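Local coordinates for SufC protein (Thermus thermophilus, PDB 2D2E), which probably hydrolyses ATP as the cytoplasmic ABC-type ATPase of the Suf system for iron-sulfur cluster assembly, at residues Q203-L206 and N207-Q210; D175-A178 and L179-A183; N187-G191 and P192-A196; L45-L49 and A50-E54. One frame throughout, in Å; residues are numbered along the deposited sequence. Where two conformers were deposited one is given.

Overall arrangement
All four contacts are local and lie inside the ABC ATPase fold. Interactions 2 and 3 share helix 176-189. Interaction 2 caps its start and interaction 3 leads from its end into strand 195-199. Interaction 1 lies in the loop after that strand and packs against the same helix, through Tyr-208 and Ile-209. It also receives hydrogen bonds from Asn-187 and Arg-190 of interaction 3. Interaction 4 stands apart, on the opposite side of the chain's centre, where the helix after the P-loop ends. Interactions 1, 2 and 4 are partly buried, and interaction 3 is nearer the surface. Their chemistry runs from paired amides through helix capping and Met-aromatic contact to a glycine-ended helix.

Interaction 1 (Q203-L206 and N207-Q210); sequences QRIL and NYIQ
Gln-203 and Asn-207 close a local turn in the loop that links strand 195-199 to strand 213-218. Gln-203 NE2 donates to Asn-207 OD1 at 3.1 Å, and the bond is nearly straight (N-H...O 166°). The acceptor lies in the amide plane of Gln-203, but the donor stands above the carbonyl plane of Asn-207. The two amides are turned 68° from each other and do not pair flat. The return bond, Asn-207 ND2 to Gln-203 OE1 at 3.0 Å, is bent and weak. A second weak bond runs from ND2 to Arg-204 O, which takes its straighter bond from Asn-207 N at 3.0 Å. Asn-207 folds back this way because its CG stands beside its own backbone N (chi1 -69°).

Ile-205 O is gripped by two donors, Tyr-208 N and Ile-209 N, each at 2.9 Å. Arg-204 O lies over one face of the Tyr-208 ring, toward its rim. In the conformer given, Arg-204 CD lies 3.8 Å from the phenol OH of Tyr-208; a second conformer was deposited, so this touch is doubtful. Ile-205 and Ile-209 point the same way, their CD1 atoms 3.8 Å apart. Leu-206 and Ile-209 pack on strand 31-35. The outcome is a turn closed by neutral groups: the buried Gln-203 amide finds partners for both its polar ends on one asparagine, and the weak second bond implies a looser hold there.

Interaction 2 (D175-A178 and L179-A183); sequences DIDA and LKVVA
Lys-180 N donates to Ile-176 O at 2.9 Å, and Leu-179 N donates to Asp-175 O at 3.0 Å. Val-181 N follows with a bond to Asp-177 O at 3.1 Å, and Val-182 N reaches Ala-178 O only weakly. Together they form the opening turns of helix 176-189. Asp-175 is the N-cap: its OD1 accepts a weak but straight bond from Ala-178 N at 3.3 Å. Its CG stands opposite the backbone N about the first torsion (chi1 176°), which carries the carboxylate to the helix start.

Outside the backbone, the branch carbon CG of Leu-179 rests 3.3 Å from Asp-175 O. Its CD1 meets Ile-176 CD1 at 4.2 Å, the two side chains crossing at a slant. The other branch of Ile-176, CG2, touches the extended lysine chain at Lys-180 CE, 3.9 Å away. An alanine in place of Leu-179 would probably leave Ile-176 CD1 without its apolar neighbour and open a gap beside Asp-175 O. Tyr-208 lies against Ile-176 and Lys-180, and Val-181 faces helix 148-160. The capped helix is the crossover of the beta-alpha-beta unit made with strands 164-168 and 195-199. Asp-175 is consistent with the closing aspartate of the D-loop of ABC ATPases.

Interaction 3 (N187-G191 and P192-A196); sequences NAMRG and PNFGA
The ring of Phe-194 carries Met-189 on one face. Met-189 CB sits over the ring centre, 3.6 Å from the centroid and 14° off the ring normal, a CH-pi contact. The sulfur SD stands above the same face at a greater distance, 5.2 Å from the centroid, as a Met-aromatic contact. The methionine chain is bent at chi2 and again at chi3 (-74°). These bends curl the methyl CE back to within 3.8 Å of Phe-194 CD1. The carbonyl oxygen of Met-189 also comes close, 3.4 Å from Phe-194 CB.

The second flat group is the guanidinium of Arg-190. Asn-187 OD1 lies at its edge, in its plane. Arg-190 NE donates to this oxygen at 2.9 Å, nearly straight (166°) and in the carbonyl plane of the amide. NH2 adds a weak bond to the same atom. Arg-190 NH2 also bonds Gln-210 O, and Asn-187 ND2 bonds Tyr-208 O. Both side chains are thereby tied to the loop after strand 195-199.

Between these groups the chain reverses in a type I beta turn from Gly-191 to Phe-194. It is closed by Phe-194 N to Gly-191 O at 3.3 Å. A water bridges the ends of the turn: it accepts from Gly-191 N and donates to Phe-194 O at 2.8 Å. Met-189 packs on helix 148-160 as well. The turn joins helix 176-189 to strand 195-199, which lies between parallel strands 164-168 and 31-35. This is the return leg of a beta-alpha-beta crossover in the P-loop NTPase fold.

Interaction 4 (L45-L49 and A50-E54); sequences LGKIL and AGDPE. With GOL (glycerol), chain C.
Ala-50, Lys-47 and Asp-52 carry this contact at the end of helix 42-50. Ala-50 N keeps the helical pattern, donating to Gly-46 O at 3.1 Å. Its methyl CB lies 3.4 Å from Lys-47 O. That oxygen also takes the straightest bond here, from Asp-52 N at 2.9 Å (N-H...O 167°). Gly-51 N adds weak bonds to Lys-47 O and Ile-48 O.

This is a Schellman motif, with Gly-51 as its C-prime residue. Its positive phi (104°) would jam a CB against the preceding carbonyl, so the position calls for glycine. The helix it ends follows the P-loop, whose Lys-42 and Ser-43 bind ADP and magnesium in another structure of this protein.

The side chains of Lys-47 and Asp-52 run alongside each other, CB to CB 3.9 Å. Their charged ends do not touch: Lys-47 NZ is 5.5 Å from Asp-52 OD2. The other carboxylate oxygen, Asp-52 OD1, accepts from Glu-54 N at 2.9 Å, which makes an Asx turn. Replacing Asp-52 with an alanine would probably undo this turn, leaving Glu-54 N without that acceptor and Lys-47 with only the more distant carboxylate of Glu-54. A glycerol, probably from the crystallisation liquor, spans the exit, its O3 bonded to Ile-48 O at 2.8 Å and its O1 to Asp-52 O at 2.6 Å. Arg-77 bonds both the glycerol and the carbonyls of Ile-48 and Leu-49.

Interaction 1 (Q203-L206 and N207-Q210)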
loop_
_atom_site.group_PDB
_atom_site.type_symbol
_atom_site.label_atom_id
_atom_site.label_comp_id
_atom_site.label_asym_id
_atom_site.label_seq_id
_atom_site.Cartn_x
_atom_site.Cartn_y
_atom_site.Cartn_z
ATOM N N GLN A 203 -7.559 10.320 -9.835
ATOM C CA GLN A 203 -8.218 9.094 -10.255
ATOM C C GLN A 203 -7.378 8.276 -11.258
ATOM O O GLN A 203 -7.593 7.080 -11.402
ATOM C CB GLN A 203 -9.549 9.449 -10.949
ATOM C CG GLN A 203 -10.365 8.249 -11.461
ATOM C CD GLN A 203 -10.042 7.804 -12.896
ATOM O OE1 GLN A 203 -9.321 8.467 -13.634
ATOM N NE2 GLN A 203 -10.588 6.670 -13.274
ATOM N N ARG A 204 -6.426 8.930 -11.928
ATOM C CA ARG A 204 -5.623 8.285 -12.979
ATOM C C ARG A 204 -5.230 6.825 -12.799
ATOM O O ARG A 204 -5.499 6.001 -13.670
ATOM C CB ARG A 204 -4.354 9.098 -13.271
ATOM C CG ARG A 204 -3.655 8.697 -14.584
ATOM C CD ARG A 204 -4.589 8.880 -15.791
ATOM N NE ARG A 204 -5.212 10.205 -15.776
ATOM C CZ ARG A 204 -4.609 11.331 -16.144
ATOM N NH1 ARG A 204 -3.356 11.308 -16.582
ATOM N NH2 ARG A 204 -5.249 12.488 -16.039
ATOM N N ILE A 205 -4.591 6.497 -11.683
ATOM C CA ILE A 205 -4.154 5.112 -11.486
ATOM C C ILE A 205 -5.276 4.080 -11.534
ATOM O O ILE A 205 -5.036 2.894 -11.841
ATOM C CB ILE A 205 -3.333 4.985 -10.166
ATOM C CG1 ILE A 205 -2.576 3.643 -10.138
ATOM C CG2 ILE A 205 -4.256 5.114 -8.946
ATOM C CD1 ILE A 205 -1.593 3.531 -8.959
ATOM N N LEU A 206 -6.497 4.523 -11.248
ATOM C CA LEU A 206 -7.628 3.612 -11.209
ATOM C C LEU A 206 -8.102 3.164 -12.580
ATOM O O LEU A 206 -8.997 2.316 -12.695
ATOM C CB LEU A 206 -8.756 4.226 -10.370
ATOM C CG LEU A 206 -8.268 4.578 -8.962
ATOM C CD1 LEU A 206 -9.407 5.212 -8.156
ATOM C CD2 LEU A 206 -7.758 3.332 -8.242
ATOM N N ASN A 207 -7.498 3.735 -13.615
ATOM C CA ASN A 207 -7.799 3.305 -14.979
ATOM C C ASN A 207 -6.905 2.087 -15.251
ATOM O O ASN A 207 -7.183 1.293 -16.167
ATOM C CB ASN A 207 -7.483 4.416 -15.969
ATOM C CG ASN A 207 -8.440 5.580 -15.843
ATOM O OD1 ASN A 207 -9.657 5.398 -15.893
ATOM N ND2 ASN A 207 -7.902 6.773 -15.667
ATOM N N TYR A 208 -5.841 1.930 -14.449
ATOM C CA TYR A 208 -4.930 0.793 -14.609
ATOM C C TYR A 208 -5.202 -0.287 -13.557
ATOM O O TYR A 208 -4.984 -1.462 -13.812
ATOM C CB TYR A 208 -3.432 1.209 -14.525
ATOM C CG TYR A 208 -3.115 2.476 -15.257
ATOM C CD1 TYR A 208 -2.509 3.547 -14.608
ATOM C CD2 TYR A 208 -3.470 2.637 -16.605
ATOM C CE1 TYR A 208 -2.279 4.762 -15.273
ATOM C CE2 TYR A 208 -3.233 3.846 -17.277
ATOM C CZ TYR A 208 -2.644 4.901 -16.602
ATOM O OH TYR A 208 -2.433 6.108 -17.251
ATOM N N ILE A 209 -5.689 0.131 -12.385
ATOM C CA ILE A 209 -6.037 -0.797 -11.305
ATOM C C ILE A 209 -7.520 -0.564 -11.063
ATOM O O ILE A 209 -7.880 0.384 -10.373
ATOM C CB ILE A 209 -5.323 -0.468 -9.954
ATOM C CG1 ILE A 209 -3.816 -0.346 -10.147
ATOM C CG2 ILE A 209 -5.634 -1.561 -8.936
ATOM C CD1 ILE A 209 -3.027 -0.011 -8.855
ATOM N N GLN A 210 -8.380 -1.412 -11.612
ATOM C CA GLN A 210 -9.810 -1.232 -11.410
ATOM C C GLN A 210 -10.181 -1.615 -9.962
ATOM O O GLN A 210 -9.994 -2.757 -9.553
ATOM C CB GLN A 210 -10.574 -2.111 -12.390
ATOM C CG GLN A 210 -12.069 -2.096 -12.128
ATOM C CD GLN A 210 -12.893 -2.462 -13.346
ATOM O OE1 GLN A 210 -12.399 -2.422 -14.474
ATOM N NE2 GLN A 210 -14.154 -2.802 -13.152
#

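Interaction 2 (D175-A178 and L179-A183)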
loop_
_atom_site.group_PDB
_atom_site.type_symbol
_atom_site.label_atom_id
_atom_site.label_comp_id
_atom_site.label_asym_id
_atom_site.label_seq_id
_atom_site.Cartn_x
_atom_site.Cartn_y
_atom_site.Cartn_z
ATOM N N ASP A 175 2.484 10.868 -12.921
ATOM C CA ASP A 175 3.653 10.239 -13.580
ATOM C C ASP A 175 3.133 8.871 -14.043
ATOM O O ASP A 175 3.146 7.897 -13.283
ATOM C CB ASP A 175 4.790 10.091 -12.562
ATOM C CG ASP A 175 6.010 9.367 -13.116
ATOM O OD1 ASP A 175 5.929 8.738 -14.187
ATOM O OD2 ASP A 175 7.060 9.422 -12.440
ATOM N N ILE A 176 2.680 8.796 -15.297
ATOM C CA ILE A 176 2.087 7.566 -15.809
ATOM C C ILE A 176 2.976 6.318 -15.689
ATOM O O ILE A 176 2.493 5.235 -15.349
ATOM C CB ILE A 176 1.601 7.749 -17.282
ATOM C CG1 ILE A 176 0.626 8.936 -17.379
ATOM C CG2 ILE A 176 0.939 6.461 -17.783
ATOM C CD1 ILE A 176 -0.566 8.910 -16.390
ATOM N N ASP A 177 4.270 6.460 -15.962
ATOM C CA ASP A 177 5.140 5.300 -15.845
ATOM C C ASP A 177 5.111 4.728 -14.436
ATOM O O ASP A 177 5.015 3.515 -14.263
ATOM C CB ASP A 177 6.583 5.638 -16.215
ATOM C CG ASP A 177 7.549 4.526 -15.832
ATOM O OD1 ASP A 177 8.224 4.651 -14.791
ATOM O OD2 ASP A 177 7.618 3.519 -16.565
ATOM N N ALA A 178 5.196 5.600 -13.433
ATOM C CA ALA A 178 5.188 5.157 -12.042
ATOM C C ALA A 178 3.858 4.541 -11.647
ATOM O O ALA A 178 3.837 3.566 -10.918
ATOM C CB ALA A 178 5.524 6.313 -11.096
ATOM N N LEU A 179 2.755 5.115 -12.116
ATOM C CA LEU A 179 1.450 4.556 -11.778
ATOM C C LEU A 179 1.292 3.188 -12.420
ATOM O O LEU A 179 0.745 2.275 -11.804
ATOM C CB LEU A 179 0.319 5.466 -12.266
ATOM C CG LEU A 179 0.392 6.905 -11.733
ATOM C CD1 LEU A 179 -0.714 7.740 -12.380
ATOM C CD2 LEU A 179 0.249 6.901 -10.206
ATOM N N LYS A 180 1.806 3.032 -13.638
ATOM C CA LYS A 180 1.664 1.754 -14.313
ATOM C C LYS A 180 2.497 0.648 -13.669
ATOM O O LYS A 180 2.087 -0.506 -13.676
ATOM C CB LYS A 180 1.981 1.897 -15.813
ATOM C CG LYS A 180 0.818 2.537 -16.567
ATOM C CD LYS A 180 0.975 2.433 -18.075
ATOM C CE LYS A 180 -0.306 2.865 -18.771
ATOM N NZ LYS A 180 -0.135 2.904 -20.244
ATOM N N VAL A 181 3.658 0.999 -13.126
ATOM C CA VAL A 181 4.504 0.010 -12.458
ATOM C C VAL A 181 3.755 -0.538 -11.243
ATOM O O VAL A 181 3.741 -1.751 -10.984
ATOM C CB VAL A 181 5.819 0.631 -11.982
ATOM C CG1 VAL A 181 6.432 -0.231 -10.890
ATOM C CG2 VAL A 181 6.784 0.757 -13.157
ATOM N N VAL A 182 3.159 0.360 -10.465
ATOM C CA VAL A 182 2.416 -0.098 -9.304
ATOM C C VAL A 182 1.199 -0.925 -9.741
ATOM O O VAL A 182 0.890 -1.942 -9.137
ATOM C CB VAL A 182 2.022 1.104 -8.414
ATOM C CG1 VAL A 182 1.143 0.655 -7.236
ATOM C CG2 VAL A 182 3.296 1.737 -7.868
ATOM N N ALA A 183 0.493 -0.493 -10.785
ATOM C CA ALA A 183 -0.671 -1.260 -11.239
ATOM C C ALA A 183 -0.266 -2.660 -11.677
ATOM O O ALA A 183 -0.976 -3.623 -11.413
ATOM C CB ALA A 183 -1.369 -0.531 -12.388
#

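Interaction 3 (N187-G191 and P192-A196)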
loop_
_atom_site.group_PDB
_atom_site.type_symbol
_atom_site.label_atom_id
_atom_site.label_comp_id
_atom_site.label_asym_id
_atom_site.label_seq_id
_atom_site.Cartn_x
_atom_site.Cartn_y
_atom_site.Cartn_z
ATOM N N ASN A 187 -2.042 -5.732 -9.896
ATOM C CA ASN A 187 -2.849 -6.652 -10.703
ATOM C C ASN A 187 -2.256 -8.071 -10.676
ATOM O O ASN A 187 -2.989 -9.059 -10.720
ATOM C CB ASN A 187 -2.977 -6.123 -12.136
ATOM C CG ASN A 187 -3.939 -4.935 -12.236
ATOM O OD1 ASN A 187 -4.981 -4.915 -11.579
ATOM N ND2 ASN A 187 -3.595 -3.955 -13.074
ATOM N N ALA A 188 -0.934 -8.174 -10.583
ATOM C CA ALA A 188 -0.297 -9.488 -10.535
ATOM C C ALA A 188 -0.567 -10.217 -9.200
ATOM O O ALA A 188 -0.576 -11.445 -9.143
ATOM C CB ALA A 188 1.194 -9.342 -10.768
ATOM N N MET A 189 -0.794 -9.456 -8.134
ATOM C CA MET A 189 -1.087 -10.020 -6.816
ATOM C C MET A 189 -2.557 -10.344 -6.596
ATOM O O MET A 189 -2.883 -11.052 -5.636
ATOM C CB MET A 189 -0.669 -9.039 -5.697
ATOM C CG MET A 189 0.837 -8.885 -5.541
ATOM S SD MET A 189 1.593 -10.426 -4.983
ATOM C CE MET A 189 1.121 -10.500 -3.251
ATOM N N ARG A 190 -3.441 -9.807 -7.446
ATOM C CA ARG A 190 -4.880 -10.032 -7.275
ATOM C C ARG A 190 -5.197 -11.502 -7.131
ATOM O O ARG A 190 -4.754 -12.330 -7.931
ATOM C CB ARG A 190 -5.676 -9.497 -8.454
ATOM C CG ARG A 190 -5.850 -8.032 -8.489
ATOM C CD ARG A 190 -6.905 -7.730 -9.537
ATOM N NE ARG A 190 -6.940 -6.327 -9.903
ATOM C CZ ARG A 190 -7.926 -5.496 -9.589
ATOM N NH1 ARG A 190 -8.976 -5.920 -8.895
ATOM N NH2 ARG A 190 -7.858 -4.242 -9.986
ATOM N N GLY A 191 -5.997 -11.813 -6.125
ATOM C CA GLY A 191 -6.337 -13.201 -5.859
ATOM C C GLY A 191 -7.100 -13.290 -4.552
ATOM O O GLY A 191 -7.179 -12.317 -3.786
ATOM N N PRO A 192 -7.617 -14.479 -4.223
ATOM C CA PRO A 192 -8.386 -14.683 -3.000
ATOM C C PRO A 192 -7.633 -14.502 -1.695
ATOM O O PRO A 192 -8.240 -14.323 -0.644
ATOM C CB PRO A 192 -8.923 -16.110 -3.171
ATOM C CG PRO A 192 -7.860 -16.779 -3.991
ATOM C CD PRO A 192 -7.527 -15.715 -5.023
ATOM N N ASN A 193 -6.313 -14.505 -1.778
ATOM C CA ASN A 193 -5.469 -14.417 -0.603
ATOM C C ASN A 193 -4.758 -13.081 -0.454
ATOM O O ASN A 193 -3.800 -12.964 0.310
ATOM C CB ASN A 193 -4.435 -15.542 -0.672
ATOM C CG ASN A 193 -5.090 -16.907 -0.926
ATOM O OD1 ASN A 193 -6.004 -17.297 -0.194
ATOM N ND2 ASN A 193 -4.645 -17.621 -1.968
ATOM N N PHE A 194 -5.234 -12.079 -1.178
ATOM C CA PHE A 194 -4.597 -10.767 -1.120
ATOM C C PHE A 194 -5.645 -9.651 -1.134
ATOM O O PHE A 194 -6.618 -9.742 -1.860
ATOM C CB PHE A 194 -3.705 -10.645 -2.360
ATOM C CG PHE A 194 -3.080 -9.284 -2.548
ATOM C CD1 PHE A 194 -1.985 -8.907 -1.789
ATOM C CD2 PHE A 194 -3.558 -8.423 -3.522
ATOM C CE1 PHE A 194 -1.360 -7.681 -2.003
ATOM C CE2 PHE A 194 -2.931 -7.176 -3.745
ATOM C CZ PHE A 194 -1.837 -6.820 -2.985
ATOM N N GLY A 195 -5.448 -8.628 -0.304
ATOM C CA GLY A 195 -6.336 -7.480 -0.321
ATOM C C GLY A 195 -5.441 -6.247 -0.413
ATOM O O GLY A 195 -4.316 -6.252 0.098
ATOM N N ALA A 196 -5.917 -5.191 -1.064
ATOM C CA ALA A 196 -5.108 -3.976 -1.170
ATOM C C ALA A 196 -5.941 -2.704 -1.063
ATOM O O ALA A 196 -7.133 -2.686 -1.396
ATOM C CB ALA A 196 -4.375 -3.963 -2.502
HETATM O O HOH W 1 -6.941 -9.293 -4.594
#

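Interaction 4 (L45-L49 and A50-E54)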
loop_
_atom_site.group_PDB
_atom_site.type_symbol
_atom_site.label_atom_id
_atom_site.label_comp_id
_atom_site.label_asym_id
_atom_site.label_seq_id
_atom_site.Cartn_x
_atom_site.Cartn_y
_atom_site.Cartn_z
ATOM N N LEU A 45 -3.728 8.206 7.294
ATOM C CA LEU A 45 -4.210 6.852 7.582
ATOM C C LEU A 45 -3.161 5.823 7.149
ATOM O O LEU A 45 -2.883 4.853 7.869
ATOM C CB LEU A 45 -5.538 6.566 6.864
ATOM C CG LEU A 45 -6.041 5.118 7.034
ATOM C CD1 LEU A 45 -6.373 4.836 8.497
ATOM C CD2 LEU A 45 -7.296 4.902 6.191
ATOM N N GLY A 46 -2.562 6.034 5.980
ATOM C CA GLY A 46 -1.545 5.112 5.519
ATOM C C GLY A 46 -0.353 5.055 6.465
ATOM O O GLY A 46 0.187 3.992 6.687
ATOM N N LYS A 47 0.057 6.188 7.028
ATOM C CA LYS A 47 1.212 6.181 7.915
ATOM C C LYS A 47 0.898 5.472 9.224
ATOM O O LYS A 47 1.760 4.776 9.781
ATOM C CB LYS A 47 1.666 7.611 8.183
ATOM C CG LYS A 47 2.230 8.295 6.955
ATOM C CD LYS A 47 2.566 9.755 7.247
ATOM C CE LYS A 47 3.130 10.436 6.005
ATOM N NZ LYS A 47 3.458 11.873 6.236
ATOM N N ILE A 48 -0.330 5.651 9.707
ATOM C CA ILE A 48 -0.763 5.011 10.940
ATOM C C ILE A 48 -0.853 3.512 10.705
ATOM O O ILE A 48 -0.509 2.727 11.582
ATOM C CB ILE A 48 -2.101 5.591 11.404
ATOM C CG1 ILE A 48 -1.866 7.032 11.869
ATOM C CG2 ILE A 48 -2.714 4.731 12.517
ATOM C CD1 ILE A 48 -3.101 7.753 12.335
ATOM N N LEU A 49 -1.303 3.104 9.515
ATOM C CA LEU A 49 -1.362 1.659 9.214
ATOM C C LEU A 49 0.038 1.065 9.231
ATOM O O LEU A 49 0.229 -0.080 9.620
ATOM C CB LEU A 49 -1.987 1.404 7.838
ATOM C CG LEU A 49 -3.512 1.419 7.875
ATOM C CD1 LEU A 49 -4.060 1.764 6.481
ATOM C CD2 LEU A 49 -4.029 0.059 8.374
ATOM N N ALA A 50 1.010 1.850 8.794
ATOM C CA ALA A 50 2.399 1.407 8.759
ATOM C C ALA A 50 2.970 1.316 10.169
ATOM O O ALA A 50 3.883 0.535 10.426
ATOM C CB ALA A 50 3.226 2.366 7.932
ATOM N N GLY A 51 2.416 2.111 11.075
ATOM C CA GLY A 51 2.901 2.116 12.445
ATOM C C GLY A 51 3.756 3.326 12.794
ATOM O O GLY A 51 4.532 3.276 13.744
ATOM N N ASP A 52 3.612 4.414 12.037
ATOM C CA ASP A 52 4.371 5.651 12.269
ATOM C C ASP A 52 4.164 6.121 13.705
ATOM O O ASP A 52 3.078 6.559 14.071
ATOM C CB ASP A 52 3.893 6.742 11.302
ATOM C CG ASP A 52 4.824 7.942 11.266
ATOM O OD1 ASP A 52 5.203 8.438 12.347
ATOM O OD2 ASP A 52 5.174 8.387 10.154
ATOM N N PRO A 53 5.223 6.059 14.533
ATOM C CA PRO A 53 5.168 6.463 15.938
ATOM C C PRO A 53 4.857 7.925 16.244
ATOM O O PRO A 53 4.526 8.262 17.387
ATOM C CB PRO A 53 6.532 6.020 16.471
ATOM C CG PRO A 53 7.420 6.241 15.318
ATOM C CD PRO A 53 6.599 5.691 14.154
ATOM N N GLU A 54 4.952 8.796 15.244
ATOM C CA GLU A 54 4.665 10.210 15.466
ATOM C C GLU A 54 3.192 10.511 15.740
ATOM O O GLU A 54 2.859 11.590 16.229
ATOM C CB GLU A 54 5.145 11.048 14.276
ATOM C CG GLU A 54 6.661 11.083 14.120
ATOM C CD GLU A 54 7.120 12.033 13.029
ATOM O OE1 GLU A 54 8.335 12.066 12.738
ATOM O OE2 GLU A 54 6.268 12.753 12.463
HETATM C C1 GOL C . 0.730 5.320 15.435
HETATM O O1 GOL C . 0.806 5.221 13.843
HETATM C C2 GOL C . 0.525 4.262 16.295
HETATM O O2 GOL C . 0.872 4.580 17.559
HETATM C C3 GOL C . 0.110 3.331 15.656
HETATM O O3 GOL C . -0.381 2.543 14.407
#